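Transcriptional regulator (NtrC family) (Aquifex aeolicus, PDB 3DZD) probably acts as an ATP-dependent, sigma54-directed transcriptional activator whose receiver domain regulates a central AAA+ ATPase, captured here in its inactive state with ADP bound. Local coordinates at residues E97-P102 / L109-H114; D72-V77 / F116-K121; N273-I278 / D286-L291; L194-L199 / D235-A240. One frame throughout, in Å; residues are numbered along the deposited sequence.

Interaction 1 of 4, residues E97-P102 / L109-H114; sequences EFLEKP and LLTIKH
In the last beta-alpha unit of the CheY-like receiver domain, Thr111 of helix 105-119 packs over edge strand 97-100 between Glu97 and Leu99, the two strand residues whose CB atoms point toward the helix. Leu99 and Thr111 meet tip to tip, with Leu99 CD2 3.5 Å from Thr111 OG1. The threonine methyl serves the other residue: its CG2 stands 4.0 Å from Glu97 CB. This division follows from chi1 of -58°, which sets Thr111 OG1 beside its own backbone N and CG2 opposite that nitrogen. The hydroxyl also has a polar partner one turn earlier, Arg107 NH2, so the leucine methyl lies against an oxygen that is already hydrogen-bonded.

Glu97 meets Thr111 through CB; beyond it the chain bends at chi2 (-63°), and the carboxylate turns to Phe98 N. Its OE2 accepts a hydrogen bond from Phe98 N at 2.9 Å, with the donor 39° out of the carboxylate plane. OE1 makes a salt bridge with Arg107 of the second subunit.

No hydrogen bond joins strand to helix here, and all three touching residues are buried. The chemistry is therefore split: a leucine methyl against the threonine hydroxyl, and the threonine methyl against a glutamate methylene, seat the helix on the sheet, while the glutamate carboxylate is committed to the neighbouring backbone and to the dimer interface.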
# COMPACT_ATOMS: atom_id res chain seq x y z
N GLU A 97 11.56 -15.11 -15.62
CA GLU A 97 10.88 -16.08 -16.47
C GLU A 97 11.80 -16.64 -17.52
O GLU A 97 12.90 -16.15 -17.74
CB GLU A 97 9.66 -15.45 -17.14
CG GLU A 97 8.33 -15.81 -16.48
CD GLU A 97 8.04 -17.31 -16.57
OE1 GLU A 97 7.31 -17.83 -15.70
OE2 GLU A 97 8.56 -17.95 -17.50
N PHE A 98 11.34 -17.69 -18.19
CA PHE A 98 12.12 -18.23 -19.28
C PHE A 98 11.20 -18.79 -20.34
O PHE A 98 10.08 -19.21 -20.04
CB PHE A 98 13.07 -19.31 -18.77
CG PHE A 98 12.40 -20.63 -18.51
CD1 PHE A 98 12.37 -21.61 -19.49
CD2 PHE A 98 11.82 -20.90 -17.29
CE1 PHE A 98 11.78 -22.83 -19.25
CE2 PHE A 98 11.21 -22.10 -17.04
CZ PHE A 98 11.19 -23.07 -18.02
N LEU A 99 11.67 -18.75 -21.58
CA LEU A 99 10.94 -19.29 -22.71
C LEU A 99 11.80 -20.33 -23.43
O LEU A 99 12.96 -20.09 -23.73
CB LEU A 99 10.59 -18.16 -23.69
CG LEU A 99 9.54 -17.14 -23.26
CD1 LEU A 99 9.70 -15.87 -24.07
CD2 LEU A 99 8.14 -17.71 -23.42
N GLU A 100 11.22 -21.50 -23.70
CA GLU A 100 11.91 -22.52 -24.48
C GLU A 100 11.59 -22.39 -25.96
O GLU A 100 10.43 -22.40 -26.35
CB GLU A 100 11.51 -23.92 -23.99
CG GLU A 100 12.05 -25.05 -24.87
CD GLU A 100 11.69 -26.43 -24.33
OE1 GLU A 100 10.79 -26.53 -23.47
OE2 GLU A 100 12.31 -27.42 -24.78
N LYS A 101 12.63 -22.25 -26.77
CA LYS A 101 12.46 -22.32 -28.22
C LYS A 101 12.02 -23.74 -28.56
O LYS A 101 12.50 -24.70 -27.97
CB LYS A 101 13.77 -21.99 -28.93
CG LYS A 101 14.16 -20.53 -28.85
CD LYS A 101 15.14 -20.16 -29.95
CE LYS A 101 16.58 -20.35 -29.53
NZ LYS A 101 17.15 -19.14 -28.87
N PRO A 102 11.06 -23.88 -29.49
CA PRO A 102 10.39 -22.74 -30.11
C PRO A 102 9.18 -22.33 -29.28
O PRO A 102 8.66 -23.13 -28.50
CB PRO A 102 9.91 -23.31 -31.46
CG PRO A 102 10.21 -24.82 -31.41
CD PRO A 102 10.52 -25.15 -29.99
N LEU A 109 4.22 -12.83 -26.07
CA LEU A 109 3.52 -11.63 -25.62
C LEU A 109 2.94 -11.78 -24.22
O LEU A 109 2.96 -10.83 -23.44
CB LEU A 109 2.41 -11.26 -26.61
CG LEU A 109 2.94 -10.66 -27.91
CD1 LEU A 109 1.79 -10.32 -28.85
CD2 LEU A 109 3.77 -9.44 -27.60
N LEU A 110 2.43 -12.97 -23.90
CA LEU A 110 1.89 -13.22 -22.57
C LEU A 110 2.97 -13.12 -21.51
O LEU A 110 2.76 -12.56 -20.42
CB LEU A 110 1.20 -14.58 -22.51
CG LEU A 110 0.66 -14.90 -21.11
CD1 LEU A 110 -0.33 -13.83 -20.66
CD2 LEU A 110 0.05 -16.29 -21.03
N THR A 111 4.14 -13.68 -21.81
CA THR A 111 5.27 -13.61 -20.88
C THR A 111 5.76 -12.17 -20.68
O THR A 111 6.09 -11.78 -19.57
CB THR A 111 6.43 -14.49 -21.36
OG1 THR A 111 5.98 -15.84 -21.48
CG2 THR A 111 7.58 -14.45 -20.39
N ILE A 112 5.81 -11.40 -21.76
CA ILE A 112 6.17 -9.99 -21.68
C ILE A 112 5.20 -9.24 -20.78
O ILE A 112 5.61 -8.47 -19.91
CB ILE A 112 6.16 -9.33 -23.07
CG1 ILE A 112 7.27 -9.91 -23.94
CG2 ILE A 112 6.31 -7.81 -22.94
CD1 ILE A 112 8.65 -9.40 -23.58
N LYS A 113 3.92 -9.47 -20.99
CA LYS A 113 2.90 -8.82 -20.19
C LYS A 113 3.15 -9.04 -18.71
O LYS A 113 3.13 -8.09 -17.92
CB LYS A 113 1.52 -9.35 -20.55
CG LYS A 113 0.40 -8.61 -19.86
CD LYS A 113 -0.91 -9.36 -19.95
CE LYS A 113 -1.95 -8.72 -19.03
NZ LYS A 113 -2.89 -9.70 -18.43
N HIS A 114 3.40 -10.30 -18.34
CA HIS A 114 3.68 -10.63 -16.94
C HIS A 114 5.00 -10.05 -16.46
O HIS A 114 5.11 -9.65 -15.31
CB HIS A 114 3.62 -12.14 -16.69
CG HIS A 114 2.28 -12.74 -16.97
ND1 HIS A 114 2.11 -14.03 -17.42
CD2 HIS A 114 1.03 -12.20 -16.89
CE1 HIS A 114 0.83 -14.27 -17.59
NE2 HIS A 114 0.15 -13.18 -17.28

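Interaction 2 of 4, residues D72-V77 / F116-K121; sequences DSVVIV and FEEYSK
Phe116 O, in the helix that packs against Val74, is gripped twice by one residue: Ser120 N and Ser120 OG each lie 2.8 Å from Phe116 O and reach it from opposite faces of the carbonyl plane. The hydroxyl sits 38° out of that plane, at a C=O...OG angle of 140°. Ser120 OG is also bonded to Gln223 NE2 of the second subunit, which ties this part of the chain to the dimer.

Between these bonds and the sheet lies the apolar contact. Val74, at the start of strand 74-79, directs both methyls at the helix. Its CG2 rests against the backbone of Tyr119, 3.8 Å from Tyr119 CA, and equally 3.8 Å from Tyr119 CB. The same methyl approaches Glu118 CG at 3.8 Å, and Val74 CG1 reaches that carbon at 4.0 Å, so one glutamate methylene spans both branches. Glu118 then bends at chi2 (79°), and its carboxylate leaves the contact: the partner of OE1 is Lys121 of the second subunit, in an intersubunit salt bridge. The tyrosine ring turns its edge to the loop that leads into the strand: Tyr119 CD1 lies 3.8 Å from Asp72 O, which sits near the ring plane.

In the receiver's five-stranded parallel sheet, strand 74-79 runs between 47-51 and 97-100, and this contact seats helix 105-119 on its beginning. No hydrogen bond crosses between the two segments. Their attachment is consequently one of shape, the valine methyls resting on Tyr119 backbone and on methylene carbons, while Glu118 OE1 and Ser120 OG also find partners across the subunit boundary.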
# COMPACT_ATOMS: atom_id res chain seq x y z
N ASP A 72 16.51 -3.16 -11.07
CA ASP A 72 15.06 -3.15 -11.21
C ASP A 72 14.60 -3.85 -12.49
O ASP A 72 13.41 -4.14 -12.65
CB ASP A 72 14.53 -1.72 -11.17
CG ASP A 72 14.71 -1.06 -9.81
OD1 ASP A 72 14.16 -1.58 -8.81
OD2 ASP A 72 15.41 -0.03 -9.75
N SER A 73 15.52 -4.12 -13.41
CA SER A 73 15.16 -4.83 -14.63
C SER A 73 14.66 -6.24 -14.33
O SER A 73 15.25 -6.97 -13.53
CB SER A 73 16.34 -4.90 -15.60
OG SER A 73 16.54 -3.65 -16.23
N VAL A 74 13.55 -6.60 -14.98
CA VAL A 74 13.01 -7.95 -14.91
C VAL A 74 13.52 -8.70 -16.13
O VAL A 74 13.40 -8.22 -17.25
CB VAL A 74 11.46 -7.91 -14.91
CG1 VAL A 74 10.87 -9.31 -14.97
CG2 VAL A 74 10.95 -7.15 -13.69
N VAL A 75 14.09 -9.88 -15.90
CA VAL A 75 14.74 -10.62 -16.97
C VAL A 75 13.98 -11.87 -17.40
O VAL A 75 13.55 -12.66 -16.56
CB VAL A 75 16.17 -11.03 -16.59
CG1 VAL A 75 16.85 -11.73 -17.75
CG2 VAL A 75 16.97 -9.81 -16.16
N ILE A 76 13.82 -12.03 -18.70
CA ILE A 76 13.29 -13.25 -19.28
C ILE A 76 14.39 -13.88 -20.11
O ILE A 76 14.94 -13.24 -21.01
CB ILE A 76 12.11 -12.95 -20.20
CG1 ILE A 76 11.04 -12.15 -19.45
CG2 ILE A 76 11.56 -14.24 -20.77
CD1 ILE A 76 10.12 -11.36 -20.37
N VAL A 77 14.74 -15.13 -19.82
CA VAL A 77 15.76 -15.79 -20.62
C VAL A 77 15.15 -16.63 -21.73
O VAL A 77 14.04 -17.15 -21.60
CB VAL A 77 16.75 -16.62 -19.76
CG1 VAL A 77 17.63 -15.69 -18.94
CG2 VAL A 77 16.00 -17.59 -18.86
N PHE A 116 6.18 -7.16 -17.32
CA PHE A 116 5.92 -5.77 -16.98
C PHE A 116 5.11 -5.63 -15.69
O PHE A 116 5.34 -4.72 -14.92
CB PHE A 116 5.25 -5.00 -18.13
CG PHE A 116 6.24 -4.42 -19.11
CD1 PHE A 116 6.98 -3.30 -18.79
CD2 PHE A 116 6.43 -5.01 -20.37
CE1 PHE A 116 7.89 -2.76 -19.70
CE2 PHE A 116 7.33 -4.48 -21.28
CZ PHE A 116 8.07 -3.36 -20.95
N GLU A 117 4.17 -6.53 -15.44
CA GLU A 117 3.43 -6.41 -14.20
C GLU A 117 4.28 -6.85 -13.01
O GLU A 117 4.02 -6.48 -11.87
CB GLU A 117 2.06 -7.10 -14.25
CG GLU A 117 2.08 -8.59 -14.52
CD GLU A 117 0.68 -9.15 -14.73
OE1 GLU A 117 0.07 -8.88 -15.79
OE2 GLU A 117 0.18 -9.86 -13.82
N GLU A 118 5.33 -7.62 -13.27
CA GLU A 118 6.28 -7.95 -12.22
C GLU A 118 7.11 -6.71 -11.92
O GLU A 118 7.45 -6.41 -10.78
CB GLU A 118 7.18 -9.10 -12.65
CG GLU A 118 8.43 -9.26 -11.81
CD GLU A 118 8.15 -9.95 -10.50
OE1 GLU A 118 7.01 -10.46 -10.33
OE2 GLU A 118 9.07 -10.01 -9.65
N TYR A 119 7.45 -5.98 -12.98
CA TYR A 119 8.19 -4.75 -12.85
C TYR A 119 7.35 -3.71 -12.10
O TYR A 119 7.84 -3.05 -11.19
CB TYR A 119 8.58 -4.21 -14.22
CG TYR A 119 8.96 -2.76 -14.18
CD1 TYR A 119 10.16 -2.35 -13.61
CD2 TYR A 119 8.11 -1.79 -14.70
CE1 TYR A 119 10.51 -1.02 -13.57
CE2 TYR A 119 8.45 -0.46 -14.66
CZ TYR A 119 9.64 -0.07 -14.09
OH TYR A 119 9.98 1.27 -14.05
N SER A 120 6.09 -3.59 -12.48
CA SER A 120 5.19 -2.62 -11.90
C SER A 120 4.80 -2.95 -10.46
O SER A 120 4.21 -2.12 -9.78
CB SER A 120 3.92 -2.48 -12.74
OG SER A 120 4.23 -2.25 -14.10
N LYS A 121 5.11 -4.16 -10.00
CA LYS A 121 4.69 -4.58 -8.66
C LYS A 121 5.82 -4.51 -7.65
O LYS A 121 6.46 -5.51 -7.36
CB LYS A 121 4.13 -6.00 -8.66
CG LYS A 121 2.84 -6.17 -9.46
CD LYS A 121 1.92 -4.98 -9.30
CE LYS A 121 0.60 -5.22 -10.00
NZ LYS A 121 -0.34 -4.07 -9.83

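Interaction 3 of 4, residues N273-I278 / D286-L291; sequences NLEEEI and DLYYRL
Tyr288 carries nearly the whole contact between two short, almost antiparallel helices of the AAA+ ATPase domain, its ring meeting Leu274, Glu275 and Ile278. The segment axes lie 10.6 Å apart and run at 162° to each other. Both helices belong to the sigma54-interaction domain, a member of the P-loop class.

Ile278 crosses the tyrosine side chain at about a right angle, bringing CD1 to 3.6 Å from Tyr288 CB. Farther out, Leu274 CB approaches Tyr288 CD1 at 3.8 Å. Glu275 lies by the phenol end: its CG is 3.7 Å from Tyr288 OH, and its carboxylate plane is turned only 11° from the ring. Leu274 and Glu275 both cross Tyr288 at a slant. The ring reaches them because chi1 of 166° places Tyr288 CG opposite the backbone N.

Beyond this shell, Tyr289 presents a ring face to its neighbour, with Tyr288 CD2 3.6 Å above the centre of that ring. Phe283, in the connecting loop, touches both Leu274 and Tyr288. The facing helix is started by Asn273 at the N-cap position, whose OD1 receives a weak capping bond from Glu276 N at 3.4 Å. Asn273 also holds the first turn through its backbone: Asn273 O accepts from Glu276 N at 2.8 Å and from Glu277 N at 3.2 Å.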
# COMPACT_ATOMS: atom_id res chain seq x y z
N ASN A 273 -9.30 -4.32 32.08
CA ASN A 273 -8.67 -5.48 32.68
C ASN A 273 -9.51 -6.69 32.32
O ASN A 273 -10.48 -7.00 33.00
CB ASN A 273 -8.57 -5.33 34.20
CG ASN A 273 -7.90 -6.51 34.86
OD1 ASN A 273 -7.98 -7.64 34.36
ND2 ASN A 273 -7.23 -6.27 35.97
N LEU A 274 -9.12 -7.38 31.25
CA LEU A 274 -9.98 -8.41 30.67
C LEU A 274 -10.24 -9.57 31.60
O LEU A 274 -11.28 -10.21 31.50
CB LEU A 274 -9.43 -8.91 29.35
CG LEU A 274 -9.73 -8.00 28.16
CD1 LEU A 274 -9.15 -8.63 26.90
CD2 LEU A 274 -11.22 -7.78 28.01
N GLU A 275 -9.30 -9.86 32.49
CA GLU A 275 -9.54 -10.89 33.49
C GLU A 275 -10.77 -10.54 34.33
O GLU A 275 -11.49 -11.43 34.77
CB GLU A 275 -8.32 -11.07 34.37
CG GLU A 275 -7.38 -12.17 33.91
CD GLU A 275 -6.18 -12.31 34.83
OE1 GLU A 275 -6.06 -13.37 35.48
OE2 GLU A 275 -5.37 -11.35 34.90
N GLU A 276 -10.99 -9.25 34.55
CA GLU A 276 -12.16 -8.79 35.31
C GLU A 276 -13.43 -8.85 34.47
O GLU A 276 -14.51 -9.09 34.99
CB GLU A 276 -11.94 -7.37 35.83
CG GLU A 276 -10.72 -7.22 36.72
CD GLU A 276 -10.60 -8.33 37.74
OE1 GLU A 276 -9.45 -8.68 38.11
OE2 GLU A 276 -11.64 -8.85 38.19
N GLU A 277 -13.29 -8.61 33.17
CA GLU A 277 -14.43 -8.65 32.27
C GLU A 277 -14.96 -10.07 32.12
O GLU A 277 -16.14 -10.28 31.83
CB GLU A 277 -14.04 -8.10 30.90
CG GLU A 277 -13.68 -6.64 30.92
CD GLU A 277 -14.82 -5.78 31.44
OE1 GLU A 277 -15.99 -6.04 31.05
OE2 GLU A 277 -14.56 -4.85 32.23
N ILE A 278 -14.08 -11.05 32.30
CA ILE A 278 -14.48 -12.45 32.21
C ILE A 278 -15.35 -12.82 33.40
O ILE A 278 -16.37 -13.50 33.25
CB ILE A 278 -13.27 -13.39 32.19
CG1 ILE A 278 -12.55 -13.28 30.85
CG2 ILE A 278 -13.71 -14.82 32.45
CD1 ILE A 278 -11.15 -13.85 30.88
N ASP A 286 -12.10 -18.55 27.27
CA ASP A 286 -11.26 -19.36 26.40
C ASP A 286 -10.62 -18.50 25.32
O ASP A 286 -9.49 -18.75 24.91
CB ASP A 286 -12.06 -20.52 25.78
CG ASP A 286 -13.36 -20.06 25.12
OD1 ASP A 286 -13.62 -18.85 25.04
OD2 ASP A 286 -14.13 -20.95 24.67
N LEU A 287 -11.34 -17.47 24.88
CA LEU A 287 -10.86 -16.56 23.86
C LEU A 287 -9.76 -15.69 24.43
O LEU A 287 -8.80 -15.35 23.74
CB LEU A 287 -12.01 -15.67 23.37
CG LEU A 287 -11.60 -14.45 22.54
CD1 LEU A 287 -11.08 -14.89 21.19
CD2 LEU A 287 -12.76 -13.49 22.38
N TYR A 288 -9.91 -15.31 25.69
CA TYR A 288 -8.94 -14.46 26.35
C TYR A 288 -7.59 -15.16 26.37
O TYR A 288 -6.59 -14.60 25.93
CB TYR A 288 -9.37 -14.13 27.78
CG TYR A 288 -8.26 -13.54 28.62
CD1 TYR A 288 -7.88 -12.22 28.47
CD2 TYR A 288 -7.59 -14.31 29.55
CE1 TYR A 288 -6.87 -11.67 29.23
CE2 TYR A 288 -6.58 -13.77 30.33
CZ TYR A 288 -6.22 -12.46 30.16
OH TYR A 288 -5.20 -11.92 30.92
N TYR A 289 -7.57 -16.38 26.89
CA TYR A 289 -6.32 -17.14 26.95
C TYR A 289 -5.74 -17.43 25.56
O TYR A 289 -4.53 -17.51 25.40
CB TYR A 289 -6.48 -18.40 27.80
CG TYR A 289 -6.68 -18.06 29.26
CD1 TYR A 289 -5.67 -17.45 29.99
CD2 TYR A 289 -7.89 -18.30 29.90
CE1 TYR A 289 -5.84 -17.11 31.32
CE2 TYR A 289 -8.08 -17.96 31.23
CZ TYR A 289 -7.05 -17.37 31.94
OH TYR A 289 -7.21 -17.03 33.27
N ARG A 290 -6.61 -17.56 24.56
CA ARG A 290 -6.15 -17.72 23.18
C ARG A 290 -5.39 -16.48 22.71
O ARG A 290 -4.38 -16.60 22.02
CB ARG A 290 -7.33 -17.96 22.24
CG ARG A 290 -7.88 -19.36 22.29
CD ARG A 290 -7.45 -20.17 21.09
NE ARG A 290 -7.83 -21.57 21.21
CZ ARG A 290 -7.37 -22.53 20.42
NH1 ARG A 290 -6.52 -22.24 19.44
NH2 ARG A 290 -7.76 -23.79 20.60
N LEU A 291 -5.88 -15.30 23.10
CA LEU A 291 -5.36 -14.03 22.58
C LEU A 291 -4.17 -13.49 23.36
O LEU A 291 -3.54 -12.53 22.92
CB LEU A 291 -6.46 -12.97 22.64
CG LEU A 291 -7.60 -13.07 21.64
CD1 LEU A 291 -8.66 -12.04 21.98
CD2 LEU A 291 -7.08 -12.87 20.24

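Interaction 4 of 4, residues L194-L199 / D235-A240; sequences LAESEL and DQRVQA
A salt bridge at the surface and an apolar contact beneath it join Glu196 and Leu199 of helix 195-200 to Arg237 and Val238 in the first turn of helix 236-248. The charged pair is close: Glu196 OE1 lies 2.7 Å from Arg237 NH1, at the edge of the guanidinium and near its plane. Glu196 OE2 is 3.1 Å from the same Arg237 NH1, so one terminal nitrogen faces both carboxylate oxygens. The two flat groups are nevertheless turned 34° against each other. Both chains are stretched out to meet; the glutamate has CG opposite its backbone N (chi1 176°) and stays extended beyond it.

The helices belong to the P-loop ATPase core of the sigma54-interaction domain. Helix 195-200 leads in the sequence to the GAFTGA motif, which in this family contacts sigma54, while helix 236-248 follows sheet strand 225-229. Their short segments run nearly parallel, 25° apart, with an axis separation of 10.4 Å.

Below the ion pair, Val238 stands between the helices. Its CG1 meets Leu199 CD1 at 4.0 Å, while CG2 is turned to the glutamate and lies 4.3 Å from Glu196 CB. Leu199 also rests on Leu185 of strand 182-186, placing this layer against the sheet. On the outer side a water donates weakly to Glu196 OE1 and to Asp235 OD2, 3.3 Å from each, and bridges two carboxylates whose oxygens, Glu196 OE1 and Asp235 OD2, are 6.1 Å apart.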
# COMPACT_ATOMS: atom_id res chain seq x y z
N LEU A 194 -21.68 -3.99 12.85
CA LEU A 194 -20.91 -3.87 11.61
C LEU A 194 -19.56 -4.58 11.76
O LEU A 194 -18.88 -4.88 10.78
CB LEU A 194 -20.69 -2.41 11.24
CG LEU A 194 -21.42 -1.92 9.99
CD1 LEU A 194 -22.94 -2.03 10.13
CD2 LEU A 194 -21.00 -0.48 9.65
N ALA A 195 -19.18 -4.83 13.01
CA ALA A 195 -17.94 -5.52 13.32
C ALA A 195 -17.89 -6.89 12.64
O ALA A 195 -16.96 -7.18 11.90
CB ALA A 195 -17.76 -5.66 14.82
N GLU A 196 -18.90 -7.72 12.90
CA GLU A 196 -18.95 -9.06 12.31
C GLU A 196 -18.81 -9.03 10.79
O GLU A 196 -18.37 -10.00 10.18
CB GLU A 196 -20.25 -9.77 12.70
CG GLU A 196 -20.42 -11.14 12.06
CD GLU A 196 -21.60 -11.91 12.62
OE1 GLU A 196 -22.28 -11.38 13.52
OE2 GLU A 196 -21.85 -13.04 12.15
N SER A 197 -19.18 -7.91 10.19
CA SER A 197 -19.08 -7.75 8.74
C SER A 197 -17.69 -7.30 8.32
O SER A 197 -17.17 -7.72 7.29
CB SER A 197 -20.12 -6.73 8.26
OG SER A 197 -19.75 -6.20 7.00
N GLU A 198 -17.10 -6.42 9.12
CA GLU A 198 -15.75 -5.94 8.86
C GLU A 198 -14.76 -7.09 8.88
O GLU A 198 -13.79 -7.11 8.11
CB GLU A 198 -15.35 -4.90 9.91
CG GLU A 198 -15.98 -3.56 9.69
CD GLU A 198 -15.41 -2.86 8.48
OE1 GLU A 198 -14.23 -2.46 8.54
OE2 GLU A 198 -16.15 -2.72 7.47
N LEU A 199 -15.00 -8.04 9.77
CA LEU A 199 -14.09 -9.16 9.96
C LEU A 199 -14.29 -10.24 8.89
O LEU A 199 -13.32 -10.70 8.28
CB LEU A 199 -14.31 -9.80 11.34
CG LEU A 199 -13.54 -9.26 12.54
CD1 LEU A 199 -13.85 -10.10 13.78
CD2 LEU A 199 -12.05 -9.27 12.26
N ASP A 235 -19.05 -7.79 20.42
CA ASP A 235 -20.25 -8.53 20.79
C ASP A 235 -19.86 -9.92 21.26
O ASP A 235 -18.89 -10.49 20.77
CB ASP A 235 -21.19 -8.67 19.59
CG ASP A 235 -21.68 -7.32 19.06
OD1 ASP A 235 -21.24 -6.27 19.58
OD2 ASP A 235 -22.52 -7.32 18.13
N GLN A 236 -20.61 -10.48 22.20
CA GLN A 236 -20.30 -11.82 22.66
C GLN A 236 -20.66 -12.83 21.58
O GLN A 236 -20.39 -14.03 21.70
CB GLN A 236 -21.01 -12.14 23.98
CG GLN A 236 -20.42 -13.35 24.70
CD GLN A 236 -20.15 -13.08 26.16
OE1 GLN A 236 -20.43 -11.99 26.66
NE2 GLN A 236 -19.61 -14.07 26.86
N ARG A 237 -21.26 -12.33 20.51
CA ARG A 237 -21.55 -13.14 19.34
C ARG A 237 -20.32 -13.21 18.45
O ARG A 237 -19.94 -14.28 17.98
CB ARG A 237 -22.73 -12.54 18.56
CG ARG A 237 -23.12 -13.34 17.33
CD ARG A 237 -24.59 -13.18 17.00
NE ARG A 237 -25.03 -14.23 16.08
CZ ARG A 237 -24.77 -14.21 14.78
NH1 ARG A 237 -24.07 -13.21 14.26
NH2 ARG A 237 -25.19 -15.20 14.00
N VAL A 238 -19.71 -12.04 18.21
CA VAL A 238 -18.47 -11.95 17.46
C VAL A 238 -17.34 -12.70 18.17
O VAL A 238 -16.61 -13.46 17.55
CB VAL A 238 -18.05 -10.49 17.26
CG1 VAL A 238 -16.93 -10.39 16.24
CG2 VAL A 238 -19.24 -9.65 16.83
N GLN A 239 -17.22 -12.48 19.48
CA GLN A 239 -16.22 -13.16 20.30
C GLN A 239 -16.24 -14.65 20.04
O GLN A 239 -15.20 -15.28 19.89
CB GLN A 239 -16.46 -12.91 21.80
CG GLN A 239 -16.23 -11.47 22.22
CD GLN A 239 -16.50 -11.23 23.69
OE1 GLN A 239 -16.40 -12.14 24.51
NE2 GLN A 239 -16.85 -9.99 24.03
N ALA A 240 -17.44 -15.22 20.00
CA ALA A 240 -17.60 -16.65 19.80
C ALA A 240 -17.13 -17.06 18.41
O ALA A 240 -16.39 -18.02 18.25
CB ALA A 240 -19.04 -17.04 20.02
O HOH W 1 -23.10 -10.13 16.47

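How the interactions relate
Interactions 1 and 2 attach the same helix, 105-119, to neighbouring strands of the receiver sheet. Their centres are 12 Å apart, and they join directly through probable hydrogen bonds, Leu99 N to Val77 O at 2.9 Å and Val77 N to Glu97 O at 3.0 Å. Both touch the second subunit. Interactions 3 and 4 lie in the ATPase domain, which with the lid region contributes the ADP pocket; their centres are 16 Å apart, and Leu287 CD2 packs on Gln239 CB at 3.8 Å. The two pairs are separate: even the nearest atoms of interactions 2 and 4 are about 23 Å apart, so within this chain the two pairs do not touch.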